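Mucus binding protein (Lactobacillus reuteri, PDB 3I57) probably helps the bacterium adhere to mucus as a cell-wall-anchored protein, one type 2 repeat of which binds calcium and immunoglobulins. Local coordinates at residues Met1-Ile9 with Gln19-Ile30. Residues are numbered along the deposited sequence; the frame is centred on the assembly and turned at random.
Sequences MQKVHVQYI and QDDLDGYTDETI. With CA (calcium ion), chain C.
V4 and L22 are a hydrogen-bonded pair, side chains on one face, in the antiparallel hairpin that opens the beta-grasp mucin-binding domain, strand 2-9 running against strand 19-24 at 164°. V4, Q19 and M1 bury the most surface here. V4, branched at CB and so at ease in a strand, divides its methyls: CG1, anti to the backbone N (chi1 169°), lies 3.8 Å from L22 CD1, while CG2 meets I30 CD1 tip to tip at 3.7 Å. I30 comes after the type II turn Y25-E28, which brings the chain back over V4, and F59 adds to this apolar patch.

On the other face, the long extended chain of Q19 lies obliquely across H5 CB and beside Q7 CG, and its NE2 donates a hydrogen bond to D21 OD1 at 2.9 Å, on the syn lone pair. H5 ND1 donates to that same oxygen in a nearly straight bond of 2.8 Å, in its own ring plane but from above the carboxylate. H5 NE2 bonds to D66, so the ring's rotation is fixed. K3 NZ makes a salt bridge with D23 OD1 and reaches D21 OD2 through a water.

At the open end, M1 bends at chi2 and chi3, laying CG against G24 O and its polarisable SD 4.0 Å from the Y25 ring centroid in an oblique Met-aromatic contact. Neighbouring Q2 suits a metal site because its amide offers both acceptor and donor: OE1 binds calcium at 2.5 Å with D60 OD1, the backbone O atoms of D62 and N65, and two waters, while NE2 bonds to D63 and donates to T26 OG1 at 3.1 Å.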
loop_
_atom_site.group_PDB
_atom_site.type_symbol
_atom_site.label_atom_id
_atom_site.label_comp_id
_atom_site.label_asym_id
_atom_site.label_seq_id
_atom_site.Cartn_x
_atom_site.Cartn_y
_atom_site.Cartn_z
ATOM N N MET A 1 -29.809 -19.279 35.512
ATOM C CA MET A 1 -29.726 -18.232 34.464
ATOM C C MET A 1 -28.972 -18.847 33.267
ATOM O O MET A 1 -28.185 -19.780 33.444
ATOM C CB MET A 1 -28.973 -17.022 35.026
ATOM C CG MET A 1 -29.460 -15.687 34.493
ATOM S SD MET A 1 -31.192 -15.368 34.957
ATOM C CE MET A 1 -31.067 -14.966 36.658
ATOM N N GLN A 2 -29.216 -18.342 32.059
ATOM C CA GLN A 2 -28.503 -18.812 30.864
ATOM C C GLN A 2 -27.534 -17.710 30.425
ATOM O O GLN A 2 -27.746 -16.541 30.743
ATOM C CB GLN A 2 -29.494 -19.077 29.744
ATOM C CG GLN A 2 -30.566 -20.115 30.107
ATOM C CD GLN A 2 -29.940 -21.418 30.560
ATOM O OE1 GLN A 2 -28.800 -21.733 30.182
ATOM N NE2 GLN A 2 -30.676 -22.192 31.374
ATOM N N LYS A 3 -26.503 -18.081 29.678
ATOM C CA LYS A 3 -25.503 -17.096 29.253
ATOM C C LYS A 3 -25.317 -17.152 27.769
ATOM O O LYS A 3 -25.345 -18.223 27.164
ATOM C CB LYS A 3 -24.142 -17.353 29.920
ATOM C CG LYS A 3 -24.109 -17.136 31.416
ATOM C CD LYS A 3 -22.711 -17.504 31.970
ATOM C CE LYS A 3 -22.346 -16.621 33.165
ATOM N NZ LYS A 3 -22.396 -15.147 32.847
ATOM N N VAL A 4 -25.095 -15.981 27.190
ATOM C CA VAL A 4 -24.919 -15.843 25.770
ATOM C C VAL A 4 -23.648 -15.006 25.571
ATOM O O VAL A 4 -23.377 -14.093 26.362
ATOM C CB VAL A 4 -26.116 -15.085 25.134
ATOM C CG1 VAL A 4 -25.777 -14.713 23.697
ATOM C CG2 VAL A 4 -27.341 -15.936 25.161
ATOM N N HIS A 5 -22.883 -15.310 24.534
ATOM C CA HIS A 5 -21.657 -14.554 24.271
ATOM C C HIS A 5 -21.661 -14.165 22.817
ATOM O O HIS A 5 -21.737 -15.017 21.958
ATOM C CB HIS A 5 -20.428 -15.448 24.552
ATOM C CG HIS A 5 -20.501 -16.154 25.866
ATOM N ND1 HIS A 5 -20.264 -15.509 27.066
ATOM C CD2 HIS A 5 -20.815 -17.429 26.176
ATOM C CE1 HIS A 5 -20.416 -16.368 28.059
ATOM N NE2 HIS A 5 -20.748 -17.543 27.547
ATOM N N VAL A 6 -21.542 -12.879 22.530
ATOM C CA VAL A 6 -21.533 -12.460 21.134
ATOM C C VAL A 6 -20.134 -12.000 20.797
ATOM O O VAL A 6 -19.606 -11.098 21.433
ATOM C CB VAL A 6 -22.512 -11.308 20.891
ATOM C CG1 VAL A 6 -22.491 -10.921 19.418
ATOM C CG2 VAL A 6 -23.909 -11.707 21.342
ATOM N N GLN A 7 -19.528 -12.632 19.798
ATOM C CA GLN A 7 -18.092 -12.445 19.577
ATOM C C GLN A 7 -17.882 -11.700 18.276
ATOM O O GLN A 7 -18.297 -12.164 17.229
ATOM C CB GLN A 7 -17.376 -13.811 19.549
ATOM C CG GLN A 7 -17.524 -14.536 20.911
ATOM C CD GLN A 7 -17.189 -16.013 20.838
ATOM O OE1 GLN A 7 -16.443 -16.566 21.679
ATOM N NE2 GLN A 7 -17.729 -16.666 19.849
ATOM N N TYR A 8 -17.226 -10.557 18.362
ATOM C CA TYR A 8 -16.914 -9.738 17.185
ATOM C C TYR A 8 -15.521 -10.119 16.654
ATOM O O TYR A 8 -14.530 -10.043 17.387
ATOM C CB TYR A 8 -17.015 -8.249 17.545
ATOM C CG TYR A 8 -18.431 -7.844 17.798
ATOM C CD1 TYR A 8 -19.010 -8.075 19.041
ATOM C CD2 TYR A 8 -19.230 -7.326 16.784
ATOM C CE1 TYR A 8 -20.317 -7.766 19.290
ATOM C CE2 TYR A 8 -20.568 -6.997 17.021
ATOM C CZ TYR A 8 -21.102 -7.235 18.288
ATOM O OH TYR A 8 -22.407 -6.920 18.570
ATOM N N ILE A 9 -15.461 -10.554 15.398
ATOM C CA ILE A 9 -14.263 -11.220 14.868
ATOM C C ILE A 9 -13.708 -10.540 13.619
ATOM O O ILE A 9 -14.482 -10.194 12.735
ATOM C CB ILE A 9 -14.591 -12.668 14.445
ATOM C CG1 ILE A 9 -15.144 -13.486 15.626
ATOM C CG2 ILE A 9 -13.340 -13.369 13.884
ATOM C CD1 ILE A 9 -14.312 -13.347 16.821
ATOM N N GLN A 19 -15.827 -9.299 23.005
ATOM C CA GLN A 19 -16.934 -10.218 23.320
ATOM C C GLN A 19 -17.896 -9.558 24.274
ATOM O O GLN A 19 -17.467 -8.962 25.280
ATOM C CB GLN A 19 -16.411 -11.491 23.984
ATOM C CG GLN A 19 -17.540 -12.476 24.384
ATOM C CD GLN A 19 -16.968 -13.794 24.847
ATOM O OE1 GLN A 19 -16.214 -14.436 24.110
ATOM N NE2 GLN A 19 -17.333 -14.218 26.067
ATOM N N ASP A 20 -19.186 -9.667 23.964
ATOM C CA ASP A 20 -20.229 -9.107 24.817
ATOM C C ASP A 20 -20.944 -10.284 25.436
ATOM O O ASP A 20 -21.414 -11.165 24.700
ATOM C CB ASP A 20 -21.264 -8.316 23.983
ATOM C CG ASP A 20 -20.692 -7.037 23.351
ATOM O OD1 ASP A 20 -19.542 -6.688 23.648
ATOM O OD2 ASP A 20 -21.420 -6.374 22.578
ATOM N N ASP A 21 -21.049 -10.274 26.767
ATOM C CA ASP A 21 -21.774 -11.289 27.530
ATOM C C ASP A 21 -23.165 -10.794 27.906
ATOM O O ASP A 21 -23.347 -9.604 28.219
ATOM C CB ASP A 21 -21.013 -11.629 28.809
ATOM C CG ASP A 21 -19.804 -12.480 28.560
ATOM O OD1 ASP A 21 -19.555 -12.861 27.399
ATOM O OD2 ASP A 21 -19.103 -12.787 29.551
ATOM N N LEU A 22 -24.150 -11.702 27.866
ATOM C CA LEU A 22 -25.518 -11.409 28.318
ATOM C C LEU A 22 -25.979 -12.597 29.147
ATOM O O LEU A 22 -25.584 -13.712 28.870
ATOM C CB LEU A 22 -26.473 -11.258 27.116
ATOM C CG LEU A 22 -25.843 -10.713 25.833
ATOM C CD1 LEU A 22 -26.663 -11.090 24.604
ATOM C CD2 LEU A 22 -25.739 -9.218 25.945
ATOM N N ASP A 23 -26.796 -12.357 30.169
ATOM C CA ASP A 23 -27.449 -13.429 30.905
ATOM C C ASP A 23 -28.943 -13.215 30.812
ATOM O O ASP A 23 -29.400 -12.073 30.733
ATOM C CB ASP A 23 -27.020 -13.416 32.381
ATOM C CG ASP A 23 -25.513 -13.604 32.543
ATOM O OD1 ASP A 23 -25.090 -14.483 33.304
ATOM O OD2 ASP A 23 -24.763 -12.841 31.898
ATOM N N GLY A 24 -29.705 -14.317 30.851
ATOM C CA GLY A 24 -31.154 -14.200 30.834
ATOM C C GLY A 24 -31.825 -15.487 31.280
ATOM O O GLY A 24 -31.163 -16.470 31.649
ATOM N N TYR A 25 -33.152 -15.457 31.241
ATOM C CA TYR A 25 -33.973 -16.563 31.620
ATOM C C TYR A 25 -34.258 -17.456 30.430
ATOM O O TYR A 25 -34.360 -17.001 29.276
ATOM C CB TYR A 25 -35.306 -16.047 32.158
ATOM C CG TYR A 25 -35.152 -15.151 33.339
ATOM C CD1 TYR A 25 -34.783 -15.683 34.591
ATOM C CD2 TYR A 25 -35.412 -13.780 33.239
ATOM C CE1 TYR A 25 -34.650 -14.869 35.695
ATOM C CE2 TYR A 25 -35.287 -12.950 34.343
ATOM C CZ TYR A 25 -34.899 -13.509 35.569
ATOM O OH TYR A 25 -34.793 -12.703 36.675
ATOM N N THR A 26 -34.401 -18.734 30.719
ATOM C CA THR A 26 -34.766 -19.685 29.691
ATOM C C THR A 26 -36.049 -19.231 29.027
ATOM O O THR A 26 -37.017 -18.876 29.709
ATOM C CB THR A 26 -34.959 -21.085 30.330
ATOM O OG1 THR A 26 -33.693 -21.527 30.835
ATOM C CG2 THR A 26 -35.469 -22.088 29.315
ATOM N N ASP A 27 -36.039 -19.257 27.690
ATOM C CA ASP A 27 -37.148 -18.855 26.838
ATOM C C ASP A 27 -37.360 -17.340 26.715
ATOM O O ASP A 27 -38.211 -16.893 25.955
ATOM C CB ASP A 27 -38.448 -19.618 27.147
ATOM C CG ASP A 27 -38.324 -21.071 26.816
ATOM O OD1 ASP A 27 -37.694 -21.372 25.786
ATOM O OD2 ASP A 27 -38.804 -21.908 27.599
ATOM N N GLU A 28 -36.572 -16.555 27.445
ATOM C CA GLU A 28 -36.604 -15.115 27.247
ATOM C C GLU A 28 -35.983 -14.804 25.889
ATOM O O GLU A 28 -34.978 -15.402 25.522
ATOM C CB GLU A 28 -35.819 -14.427 28.373
ATOM C CG GLU A 28 -35.630 -12.909 28.219
ATOM C CD GLU A 28 -34.576 -12.351 29.178
ATOM O OE1 GLU A 28 -34.287 -12.987 30.225
ATOM O OE2 GLU A 28 -34.050 -11.253 28.890
ATOM N N THR A 29 -36.581 -13.873 25.141
ATOM C CA THR A 29 -35.927 -13.396 23.912
ATOM C C THR A 29 -34.634 -12.625 24.261
ATOM O O THR A 29 -34.652 -11.740 25.126
ATOM C CB THR A 29 -36.877 -12.541 23.061
ATOM O OG1 THR A 29 -37.954 -13.360 22.606
ATOM C CG2 THR A 29 -36.123 -11.911 21.810
ATOM N N ILE A 30 -33.511 -12.963 23.617
ATOM C CA ILE A 30 -32.220 -12.359 24.059
ATOM C C ILE A 30 -32.278 -10.861 23.738
ATOM O O ILE A 30 -32.442 -10.517 22.593
ATOM C CB ILE A 30 -30.980 -13.013 23.379
ATOM C CG1 ILE A 30 -30.834 -14.500 23.755
ATOM C CG2 ILE A 30 -29.698 -12.215 23.745
ATOM C CD1 ILE A 30 -30.029 -15.327 22.732
HETATM CA CA CA C . -27.361 -22.387 28.298
HETATM O O HOH W 1 -20.153 -14.589 31.016
HETATM O O HOH W 2 -25.817 -21.148 29.825
HETATM O O HOH W 3 -27.226 -20.314 27.149
#